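Long-range contacts in putative L-alanine-DL-glutamate epimerase (Burkholderia xenovorans, PDB 3GO2), which probably acts as a racemase or epimerase of the mandelate racemase/muconate lactonizing enzyme family and binds magnesium: residues N19-V23 with W34-E39; G113-V119 with A333-L339; I166-D171 with R193-R197. All coordinates share one frame; numbering follows the deposited sequence.

The three contacts sample different parts of an enolase-superfamily subunit. Interaction 1 is the hairpin pairing of the N-terminal domain, interaction 2 ties residues 113-119 to the end of helix 323-335, and interaction 3 sets a barrel strand against helix 193-210. None touches another: the nearest atoms of interactions 1 and 2 are about 15 Å apart, and those of interactions 2 and 3 about 23 Å, on opposite sides of the chain's centre. Interactions 1 and 3 come near bound magnesium from different domains, the side chain of Asp38 lying about 12 Å and that of Ile166 about 11 Å from a magnesium ion. Interaction 2 is remote from the annotated sites.

Interaction 1. Residues N19-V23 with W34-E39; sequences NYHFV and WSEFDE
Residues 19-23 and 34-37 run antiparallel, their axes 4.5 Å apart at the closest point, with His21-Phe37 and Val23-Ser35 as hydrogen-bonded pairs and Phe22-Glu36 as the non-hydrogen-bonded pair between them. Val23 and Ser35 exchange two backbone bonds; at His21 the bond from Phe37 N to His21 O is good, at 2.9 Å, whereas the return bond to Phe37 O is weak. On the face with His21, Val23, Ser35 and Phe37, His21 CB sits over the centre of the Phe37 ring in a CH-pi contact, 3.4 Å from the centroid. With chi1 at 68°, Phe37 CG stands between its own N and carbonyl carbon, turning the ring back across the neighbouring strand. Val23 CG2 packs against Phe37 CE2 at 3.8 Å, and helix 46-57 adds Val46 and Ile50 to this cluster. The two strands form the hairpin 19-27/32-37 of the three-stranded antiparallel sheet in the N-terminal domain of the enolase superfamily. Glu39 lays its CG over one face of the His21 imidazole, its carboxylate stacked on the ring with the planes 26° apart and OE2 bound to Thr47. On the other side of the sheet Glu36 reaches out fully extended beside Phe22. Glu36 OE2 sits over one face of the Tyr20 ring, 3.5 Å from Tyr20 CD1, while the backbone NH groups of Gly322 and Cys325 grip the two carboxylate oxygens. Beyond the strand end, a water donates to both Asn19 O and Asp38 OD1 and accepts from Glu39 N, while Asp38 OD2 accepts from Phe41 N.

Interaction 2. Residues G113-V119 with A333-L339; sequences GKLRDRV and AAAVPNL
A chi1 of 59° sets Arg116 CG between its backbone N and carbonyl carbon, and a bend at chi3 of 68° then folds the guanidinium over toward the carbonyls at and just beyond the end of helix 323-335. Arg116 NH1 reaches Val336 O at 2.7 Å in a nearly straight bond lying in the guanidinium plane, and also makes a weak, strongly bent bond to Ala333 O. Arg116 NH2 donates to Pro337 O at 3.1 Å, again close to the plane, with a further weak bond to Val336 O. The carbonyls of Ala333, Val336 and Pro337 are thus gathered along the edge of one flat cation. Leu339 CD2 lies over one face of the group, 3.5 Å from Arg116 NH1, and Leu115 CD1, from the residue before Arg116, lies over the opposite face, so the cation is sandwiched between two leucine methyls. The backbone joins in through Leu115 N, which donates to Ala334 O at 2.8 Å and 172°, leaving Lys114 CA close to the same oxygen. Around this polar centre the packing is aliphatic: Leu115 CD2 rests on Pro337 CB, and Val119, at the start of strand 118-123, puts CG2 on Ala333 CB at 3.8 Å and CG1 on Leu339 CD2. The contact joins the loop leading into strand 118-123 to the last turn of a helix of the enolase-type barrel domain, across more than 200 residues. Other subunits approach here: Lys114, salt-bridged to Asp117, also pairs with Glu64 of a second subunit, and Arg116 packs on Pro187 of a third. Arg116 thus gives N-H donors to carbonyls at and just past the helix C-terminus, and its positive charge probably offsets some of the partial negative charge there.

Interaction 3. Residues I166-D171 with R193-R197; sequences IFIHDD and RKVLR
Ile166 and Ile168 meet Val195 and Lys194 where strand 161-168 of the enolase-type beta/alpha barrel lies against helix 193-210, the segment that follows it after a long connection. This inner part is apolar: Ile166 CG2 faces Val195 CG1 at 4.3 Å, and Ile168 CD1 packs beside Val195 CA, with its CG2 near Lys194 CE. Leu220 packs on Ile166 and Trp177 on Val195; the two isoleucines and Val195 are buried.

Toward solvent the contact changes to charged side chains. Asp171 OD2 forms a weak salt bridge with Lys194 NZ at 3.2 Å; Lys194 gets there with CG anti to its backbone N (chi1 -175°) and a bend at chi3. Asp170 makes the firmer pair, its carboxylate turned 49° from the Arg197 guanidinium. Asp170 OD1 is held by Asn198 ND2, which helps to fix the carboxylate's rotation. Lys194 CA lies over the centre of one face of the Arg197 guanidinium, 3.7 Å above its plane. Arg197 NE donates to the syn lone pair of Asp170 OD2 at 2.7 Å and 170°.

Interaction 1. Residues N19-V23 with W34-E39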
loop_
_atom_site.group_PDB
_atom_site.type_symbol
_atom_site.label_atom_id
_atom_site.label_comp_id
_atom_site.label_asym_id
_atom_site.label_seq_id
_atom_site.Cartn_x
_atom_site.Cartn_y
_atom_site.Cartn_z
ATOM N N ASN A 19 2.971 -42.655 -18.273
ATOM C CA ASN A 19 4.136 -42.891 -19.098
ATOM C C ASN A 19 5.278 -42.002 -18.671
ATOM O O ASN A 19 5.065 -40.956 -18.041
ATOM C CB ASN A 19 3.810 -42.585 -20.547
ATOM C CG ASN A 19 2.745 -43.511 -21.095
ATOM O OD1 ASN A 19 2.769 -44.711 -20.818
ATOM N ND2 ASN A 19 1.821 -42.964 -21.875
ATOM N N TYR A 20 6.480 -42.399 -19.052
ATOM C CA TYR A 20 7.624 -41.500 -18.989
ATOM C C TYR A 20 7.884 -40.967 -20.375
ATOM O O TYR A 20 7.650 -41.660 -21.347
ATOM C CB TYR A 20 8.877 -42.223 -18.566
ATOM C CG TYR A 20 8.941 -42.723 -17.149
ATOM C CD1 TYR A 20 8.198 -42.149 -16.110
ATOM C CD2 TYR A 20 9.839 -43.729 -16.821
ATOM C CE1 TYR A 20 8.307 -42.612 -14.826
ATOM C CE2 TYR A 20 9.951 -44.177 -15.535
ATOM C CZ TYR A 20 9.191 -43.614 -14.544
ATOM O OH TYR A 20 9.343 -44.078 -13.254
ATOM N N HIS A 21 8.399 -39.746 -20.462
ATOM C CA HIS A 21 8.804 -39.165 -21.721
ATOM C C HIS A 21 10.230 -38.633 -21.649
ATOM O O HIS A 21 10.676 -38.194 -20.599
ATOM C CB HIS A 21 7.890 -37.993 -22.100
ATOM C CG HIS A 21 6.443 -38.355 -22.203
ATOM N ND1 HIS A 21 5.806 -38.487 -23.419
ATOM C CD2 HIS A 21 5.498 -38.557 -21.253
ATOM C CE1 HIS A 21 4.530 -38.775 -23.215
ATOM N NE2 HIS A 21 4.317 -38.829 -21.913
ATOM N N PHE A 22 10.908 -38.631 -22.791
ATOM C CA PHE A 22 12.307 -38.220 -22.861
ATOM C C PHE A 22 12.565 -37.396 -24.083
ATOM O O PHE A 22 11.918 -37.617 -25.116
ATOM C CB PHE A 22 13.243 -39.452 -22.886
ATOM C CG PHE A 22 12.988 -40.412 -21.793
ATOM C CD1 PHE A 22 13.518 -40.202 -20.538
ATOM C CD2 PHE A 22 12.181 -41.521 -21.986
ATOM C CE1 PHE A 22 13.242 -41.087 -19.497
ATOM C CE2 PHE A 22 11.919 -42.409 -20.953
ATOM C CZ PHE A 22 12.432 -42.185 -19.718
ATOM N N VAL A 23 13.477 -36.435 -23.942
ATOM C CA VAL A 23 14.097 -35.719 -25.073
ATOM C C VAL A 23 15.501 -36.291 -25.279
ATOM O O VAL A 23 16.254 -36.476 -24.327
ATOM C CB VAL A 23 14.205 -34.204 -24.846
ATOM C CG1 VAL A 23 14.936 -33.508 -26.017
ATOM C CG2 VAL A 23 12.803 -33.609 -24.664
ATOM N N TRP A 34 20.208 -35.932 -22.830
ATOM C CA TRP A 34 18.897 -36.440 -22.468
ATOM C C TRP A 34 18.226 -35.591 -21.409
ATOM O O TRP A 34 18.890 -35.032 -20.514
ATOM C CB TRP A 34 19.036 -37.822 -21.835
ATOM C CG TRP A 34 19.441 -38.947 -22.746
ATOM C CD1 TRP A 34 20.698 -39.484 -22.891
ATOM C CD2 TRP A 34 18.580 -39.712 -23.583
ATOM N NE1 TRP A 34 20.663 -40.531 -23.772
ATOM C CE2 TRP A 34 19.374 -40.685 -24.216
ATOM C CE3 TRP A 34 17.217 -39.659 -23.874
ATOM C CZ2 TRP A 34 18.843 -41.599 -25.107
ATOM C CZ3 TRP A 34 16.692 -40.573 -24.764
ATOM C CH2 TRP A 34 17.508 -41.532 -25.362
ATOM N N SER A 35 16.910 -35.497 -21.518
ATOM C CA SER A 35 16.088 -35.067 -20.381
ATOM C C SER A 35 14.879 -35.964 -20.256
ATOM O O SER A 35 14.586 -36.779 -21.138
ATOM C CB SER A 35 15.641 -33.606 -20.565
ATOM O OG SER A 35 14.710 -33.500 -21.632
ATOM N N GLU A 36 14.176 -35.816 -19.146
ATOM C CA GLU A 36 12.918 -36.520 -18.921
ATOM C C GLU A 36 11.869 -35.440 -18.706
ATOM O O GLU A 36 12.180 -34.408 -18.142
ATOM C CB GLU A 36 13.015 -37.502 -17.760
ATOM C CG GLU A 36 11.703 -38.249 -17.484
ATOM C CD GLU A 36 11.805 -39.248 -16.342
ATOM O OE1 GLU A 36 12.921 -39.557 -15.922
ATOM O OE2 GLU A 36 10.735 -39.727 -15.875
ATOM N N PHE A 37 10.676 -35.636 -19.251
ATOM C CA PHE A 37 9.536 -34.731 -19.030
ATOM C C PHE A 37 8.252 -35.547 -18.811
ATOM O O PHE A 37 8.262 -36.765 -18.877
ATOM C CB PHE A 37 9.402 -33.709 -20.172
ATOM C CG PHE A 37 9.003 -34.281 -21.508
ATOM C CD1 PHE A 37 7.669 -34.263 -21.939
ATOM C CD2 PHE A 37 9.949 -34.817 -22.345
ATOM C CE1 PHE A 37 7.315 -34.743 -23.201
ATOM C CE2 PHE A 37 9.594 -35.330 -23.589
ATOM C CZ PHE A 37 8.272 -35.310 -24.007
ATOM N N ASP A 38 7.147 -34.866 -18.530
ATOM C CA ASP A 38 5.915 -35.498 -18.122
ATOM C C ASP A 38 4.724 -34.833 -18.791
ATOM O O ASP A 38 4.710 -33.605 -18.971
ATOM C CB ASP A 38 5.813 -35.393 -16.601
ATOM C CG ASP A 38 4.489 -35.847 -16.068
ATOM O OD1 ASP A 38 4.356 -37.071 -15.834
ATOM O OD2 ASP A 38 3.603 -34.976 -15.866
ATOM N N GLU A 39 3.733 -35.641 -19.149
ATOM C CA GLU A 39 2.440 -35.125 -19.616
ATOM C C GLU A 39 1.290 -35.505 -18.682
ATOM O O GLU A 39 0.207 -34.903 -18.748
ATOM C CB GLU A 39 2.118 -35.639 -21.003
ATOM C CG GLU A 39 3.022 -35.069 -22.077
ATOM C CD GLU A 39 2.628 -35.446 -23.466
ATOM O OE1 GLU A 39 1.670 -36.221 -23.626
ATOM O OE2 GLU A 39 3.286 -34.963 -24.406
HETATM O O HOH W 1 6.072 -39.172 -16.125
HETATM O O HOH W 2 3.647 -38.446 -18.618
#

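Interaction 2. Residues G113-V119 with A333-L339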
loop_
_atom_site.group_PDB
_atom_site.type_symbol
_atom_site.label_atom_id
_atom_site.label_comp_id
_atom_site.label_asym_id
_atom_site.label_seq_id
_atom_site.Cartn_x
_atom_site.Cartn_y
_atom_site.Cartn_z
ATOM N N GLY A 113 29.227 -25.087 -9.806
ATOM C CA GLY A 113 29.916 -26.099 -9.035
ATOM C C GLY A 113 29.052 -26.581 -7.903
ATOM O O GLY A 113 28.068 -25.924 -7.534
ATOM N N LYS A 114 29.381 -27.742 -7.355
ATOM C CA LYS A 114 28.608 -28.248 -6.220
ATOM C C LYS A 114 29.024 -27.511 -4.937
ATOM O O LYS A 114 30.139 -26.954 -4.835
ATOM C CB LYS A 114 28.762 -29.762 -6.065
ATOM C CG LYS A 114 30.153 -30.259 -5.730
ATOM C CD LYS A 114 30.112 -31.786 -5.476
ATOM C CE LYS A 114 31.515 -32.367 -5.428
ATOM N NZ LYS A 114 32.263 -31.793 -4.284
ATOM N N LEU A 115 28.129 -27.450 -3.967
ATOM C CA LEU A 115 28.518 -26.960 -2.658
ATOM C C LEU A 115 28.102 -27.946 -1.562
ATOM O O LEU A 115 28.282 -27.673 -0.393
ATOM C CB LEU A 115 28.064 -25.498 -2.419
ATOM C CG LEU A 115 26.615 -25.135 -2.696
ATOM C CD1 LEU A 115 25.671 -25.918 -1.767
ATOM C CD2 LEU A 115 26.403 -23.633 -2.494
ATOM N N ARG A 116 27.573 -29.099 -1.965
ATOM C CA ARG A 116 27.408 -30.265 -1.075
ATOM C C ARG A 116 27.485 -31.539 -1.920
ATOM O O ARG A 116 27.222 -31.482 -3.138
ATOM C CB ARG A 116 26.084 -30.184 -0.293
ATOM C CG ARG A 116 24.843 -30.110 -1.200
ATOM C CD ARG A 116 23.523 -29.971 -0.415
ATOM N NE ARG A 116 23.413 -28.678 0.254
ATOM C CZ ARG A 116 22.958 -27.571 -0.318
ATOM N NH1 ARG A 116 22.613 -27.566 -1.608
ATOM N NH2 ARG A 116 22.876 -26.447 0.398
ATOM N N ASP A 117 27.820 -32.658 -1.248
ATOM C CA ASP A 117 28.056 -33.977 -1.854
ATOM C C ASP A 117 26.869 -34.899 -1.747
ATOM O O ASP A 117 26.798 -35.908 -2.434
ATOM C CB ASP A 117 29.226 -34.709 -1.111
ATOM C CG ASP A 117 30.558 -34.058 -1.339
ATOM O OD1 ASP A 117 30.672 -33.146 -2.196
ATOM O OD2 ASP A 117 31.517 -34.483 -0.672
ATOM N N ARG A 118 25.983 -34.593 -0.812
ATOM C CA ARG A 118 24.832 -35.423 -0.503
ATOM C C ARG A 118 23.663 -34.502 -0.218
ATOM O O ARG A 118 23.863 -33.381 0.269
ATOM C CB ARG A 118 25.127 -36.287 0.719
ATOM C CG ARG A 118 26.333 -37.197 0.503
ATOM C CD ARG A 118 26.363 -38.316 1.484
ATOM N NE ARG A 118 27.485 -39.201 1.184
ATOM C CZ ARG A 118 27.681 -40.377 1.767
ATOM N NH1 ARG A 118 26.818 -40.819 2.670
ATOM N NH2 ARG A 118 28.732 -41.126 1.422
ATOM N N VAL A 119 22.453 -34.979 -0.480
ATOM C CA VAL A 119 21.251 -34.153 -0.379
ATOM C C VAL A 119 20.213 -34.844 0.493
ATOM O O VAL A 119 19.789 -35.950 0.180
ATOM C CB VAL A 119 20.646 -33.929 -1.809
ATOM C CG1 VAL A 119 19.353 -33.147 -1.723
ATOM C CG2 VAL A 119 21.655 -33.214 -2.728
ATOM N N ALA A 333 20.102 -29.540 -6.944
ATOM C CA ALA A 333 20.225 -29.560 -5.484
ATOM C C ALA A 333 21.678 -29.429 -5.003
ATOM O O ALA A 333 21.946 -28.852 -3.947
ATOM C CB ALA A 333 19.620 -30.852 -4.929
ATOM N N ALA A 334 22.616 -29.967 -5.770
ATOM C CA ALA A 334 24.017 -29.850 -5.433
ATOM C C ALA A 334 24.564 -28.424 -5.414
ATOM O O ALA A 334 25.473 -28.103 -4.632
ATOM C CB ALA A 334 24.840 -30.723 -6.380
ATOM N N ALA A 335 24.018 -27.556 -6.278
ATOM C CA ALA A 335 24.557 -26.245 -6.540
ATOM C C ALA A 335 23.822 -25.097 -5.816
ATOM O O ALA A 335 24.353 -23.981 -5.691
ATOM C CB ALA A 335 24.544 -25.997 -8.065
ATOM N N VAL A 336 22.592 -25.354 -5.375
ATOM C CA VAL A 336 21.772 -24.291 -4.764
ATOM C C VAL A 336 22.062 -24.137 -3.268
ATOM O O VAL A 336 21.861 -25.088 -2.522
ATOM C CB VAL A 336 20.286 -24.575 -4.973
ATOM C CG1 VAL A 336 19.454 -23.625 -4.147
ATOM C CG2 VAL A 336 19.954 -24.445 -6.482
ATOM N N PRO A 337 22.538 -22.948 -2.804
ATOM C CA PRO A 337 22.796 -22.845 -1.365
ATOM C C PRO A 337 21.529 -22.950 -0.537
ATOM O O PRO A 337 21.513 -23.651 0.484
ATOM C CB PRO A 337 23.392 -21.437 -1.193
ATOM C CG PRO A 337 22.942 -20.688 -2.389
ATOM C CD PRO A 337 22.901 -21.706 -3.502
ATOM N N ASN A 338 20.480 -22.272 -0.975
ATOM C CA ASN A 338 19.244 -22.145 -0.205
ATOM C C ASN A 338 18.296 -23.333 -0.455
ATOM O O ASN A 338 17.186 -23.167 -0.933
ATOM C CB ASN A 338 18.565 -20.780 -0.474
ATOM C CG ASN A 338 18.323 -20.500 -1.971
ATOM O OD1 ASN A 338 19.217 -20.702 -2.796
ATOM N ND2 ASN A 338 17.134 -19.998 -2.305
ATOM N N LEU A 339 18.777 -24.542 -0.137
ATOM C CA LEU A 339 18.059 -25.786 -0.399
ATOM C C LEU A 339 17.364 -26.287 0.863
ATOM O O LEU A 339 18.026 -26.618 1.864
ATOM C CB LEU A 339 19.012 -26.867 -0.921
ATOM C CG LEU A 339 18.413 -28.251 -1.175
ATOM C CD1 LEU A 339 17.531 -28.276 -2.433
ATOM C CD2 LEU A 339 19.536 -29.303 -1.283
#

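Interaction 3. Residues I166-D171 with R193-R197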
loop_
_atom_site.group_PDB
_atom_site.type_symbol
_atom_site.label_atom_id
_atom_site.label_comp_id
_atom_site.label_asym_id
_atom_site.label_seq_id
_atom_site.Cartn_x
_atom_site.Cartn_y
_atom_site.Cartn_z
ATOM N N ILE A 166 -4.184 -36.623 0.986
ATOM C CA ILE A 166 -5.462 -36.690 1.705
ATOM C C ILE A 166 -6.175 -38.008 1.382
ATOM O O ILE A 166 -6.431 -38.311 0.201
ATOM C CB ILE A 166 -6.410 -35.524 1.348
ATOM C CG1 ILE A 166 -5.673 -34.179 1.365
ATOM C CG2 ILE A 166 -7.637 -35.503 2.321
ATOM C CD1 ILE A 166 -6.501 -33.019 0.804
ATOM N N PHE A 167 -6.517 -38.750 2.444
ATOM C CA PHE A 167 -7.146 -40.053 2.316
ATOM C C PHE A 167 -8.362 -40.210 3.198
ATOM O O PHE A 167 -8.363 -39.792 4.359
ATOM C CB PHE A 167 -6.147 -41.177 2.610
ATOM C CG PHE A 167 -5.119 -41.303 1.563
ATOM C CD1 PHE A 167 -5.412 -41.971 0.383
ATOM C CD2 PHE A 167 -3.893 -40.672 1.689
ATOM C CE1 PHE A 167 -4.473 -42.029 -0.612
ATOM C CE2 PHE A 167 -2.966 -40.745 0.671
ATOM C CZ PHE A 167 -3.276 -41.425 -0.461
ATOM N N ILE A 168 -9.374 -40.843 2.596
ATOM C CA ILE A 168 -10.628 -41.167 3.251
ATOM C C ILE A 168 -10.638 -42.659 3.599
ATOM O O ILE A 168 -10.621 -43.528 2.698
ATOM C CB ILE A 168 -11.824 -40.878 2.341
ATOM C CG1 ILE A 168 -11.757 -39.449 1.778
ATOM C CG2 ILE A 168 -13.163 -41.188 3.111
ATOM C CD1 ILE A 168 -11.666 -38.346 2.827
ATOM N N HIS A 169 -10.691 -42.921 4.896
ATOM C CA HIS A 169 -10.561 -44.270 5.477
ATOM C C HIS A 169 -11.889 -44.857 5.952
ATOM O O HIS A 169 -12.038 -46.080 5.998
ATOM C CB HIS A 169 -9.603 -44.241 6.677
ATOM C CG HIS A 169 -8.153 -44.150 6.307
ATOM N ND1 HIS A 169 -7.368 -45.261 6.088
ATOM C CD2 HIS A 169 -7.349 -43.077 6.118
ATOM C CE1 HIS A 169 -6.136 -44.871 5.783
ATOM N NE2 HIS A 169 -6.101 -43.549 5.794
ATOM N N ASP A 170 -12.852 -44.014 6.287
ATOM C CA ASP A 170 -14.052 -44.485 7.000
ATOM C C ASP A 170 -15.329 -44.448 6.166
ATOM O O ASP A 170 -16.439 -44.434 6.728
ATOM C CB ASP A 170 -14.232 -43.719 8.318
ATOM C CG ASP A 170 -14.647 -42.270 8.115
ATOM O OD1 ASP A 170 -14.799 -41.824 6.949
ATOM O OD2 ASP A 170 -14.814 -41.593 9.151
ATOM N N ASP A 171 -15.183 -44.457 4.844
ATOM C CA ASP A 171 -16.320 -44.469 3.946
ATOM C C ASP A 171 -16.038 -45.430 2.808
ATOM O O ASP A 171 -15.849 -45.038 1.658
ATOM C CB ASP A 171 -16.622 -43.066 3.417
ATOM C CG ASP A 171 -17.858 -43.037 2.541
ATOM O OD1 ASP A 171 -18.833 -43.732 2.892
ATOM O OD2 ASP A 171 -17.838 -42.355 1.498
ATOM N N ARG A 193 -16.507 -32.201 7.815
ATOM C CA ARG A 193 -16.056 -32.990 8.918
ATOM C C ARG A 193 -15.452 -34.288 8.462
ATOM O O ARG A 193 -14.510 -34.760 9.098
ATOM C CB ARG A 193 -17.190 -33.305 9.889
ATOM C CG ARG A 193 -17.535 -32.211 10.798
ATOM C CD ARG A 193 -18.573 -32.751 11.780
ATOM N NE ARG A 193 -19.392 -31.768 12.482
ATOM C CZ ARG A 193 -19.043 -30.539 12.838
ATOM N NH1 ARG A 193 -17.851 -30.010 12.523
ATOM N NH2 ARG A 193 -19.938 -29.803 13.508
ATOM N N LYS A 194 -15.971 -34.861 7.390
ATOM C CA LYS A 194 -15.443 -36.127 6.887
ATOM C C LYS A 194 -13.984 -35.994 6.470
ATOM O O LYS A 194 -13.143 -36.834 6.812
ATOM C CB LYS A 194 -16.285 -36.638 5.712
ATOM C CG LYS A 194 -15.870 -38.020 5.223
ATOM C CD LYS A 194 -16.828 -38.574 4.184
ATOM C CE LYS A 194 -16.291 -38.390 2.765
ATOM N NZ LYS A 194 -17.024 -39.240 1.780
ATOM N N VAL A 195 -13.677 -34.938 5.724
ATOM C CA VAL A 195 -12.299 -34.703 5.295
ATOM C C VAL A 195 -11.412 -34.508 6.517
ATOM O O VAL A 195 -10.318 -35.097 6.642
ATOM C CB VAL A 195 -12.213 -33.495 4.330
ATOM C CG1 VAL A 195 -10.748 -33.117 4.068
ATOM C CG2 VAL A 195 -12.942 -33.818 3.017
ATOM N N LEU A 196 -11.881 -33.690 7.453
ATOM C CA LEU A 196 -11.056 -33.345 8.590
ATOM C C LEU A 196 -10.765 -34.565 9.478
ATOM O O LEU A 196 -9.622 -34.795 9.855
ATOM C CB LEU A 196 -11.682 -32.210 9.393
ATOM C CG LEU A 196 -11.823 -30.868 8.666
ATOM C CD1 LEU A 196 -12.642 -29.927 9.524
ATOM C CD2 LEU A 196 -10.455 -30.275 8.366
ATOM N N ARG A 197 -11.790 -35.351 9.808
ATOM C CA ARG A 197 -11.546 -36.498 10.693
ATOM C C ARG A 197 -10.694 -37.590 10.025
ATOM O O ARG A 197 -9.917 -38.273 10.700
ATOM C CB ARG A 197 -12.860 -37.092 11.190
ATOM C CG ARG A 197 -13.654 -37.793 10.199
ATOM C CD ARG A 197 -14.895 -38.425 10.847
ATOM N NE ARG A 197 -15.637 -39.121 9.817
ATOM C CZ ARG A 197 -16.768 -38.714 9.256
ATOM N NH1 ARG A 197 -17.394 -37.612 9.658
ATOM N NH2 ARG A 197 -17.303 -39.458 8.302
#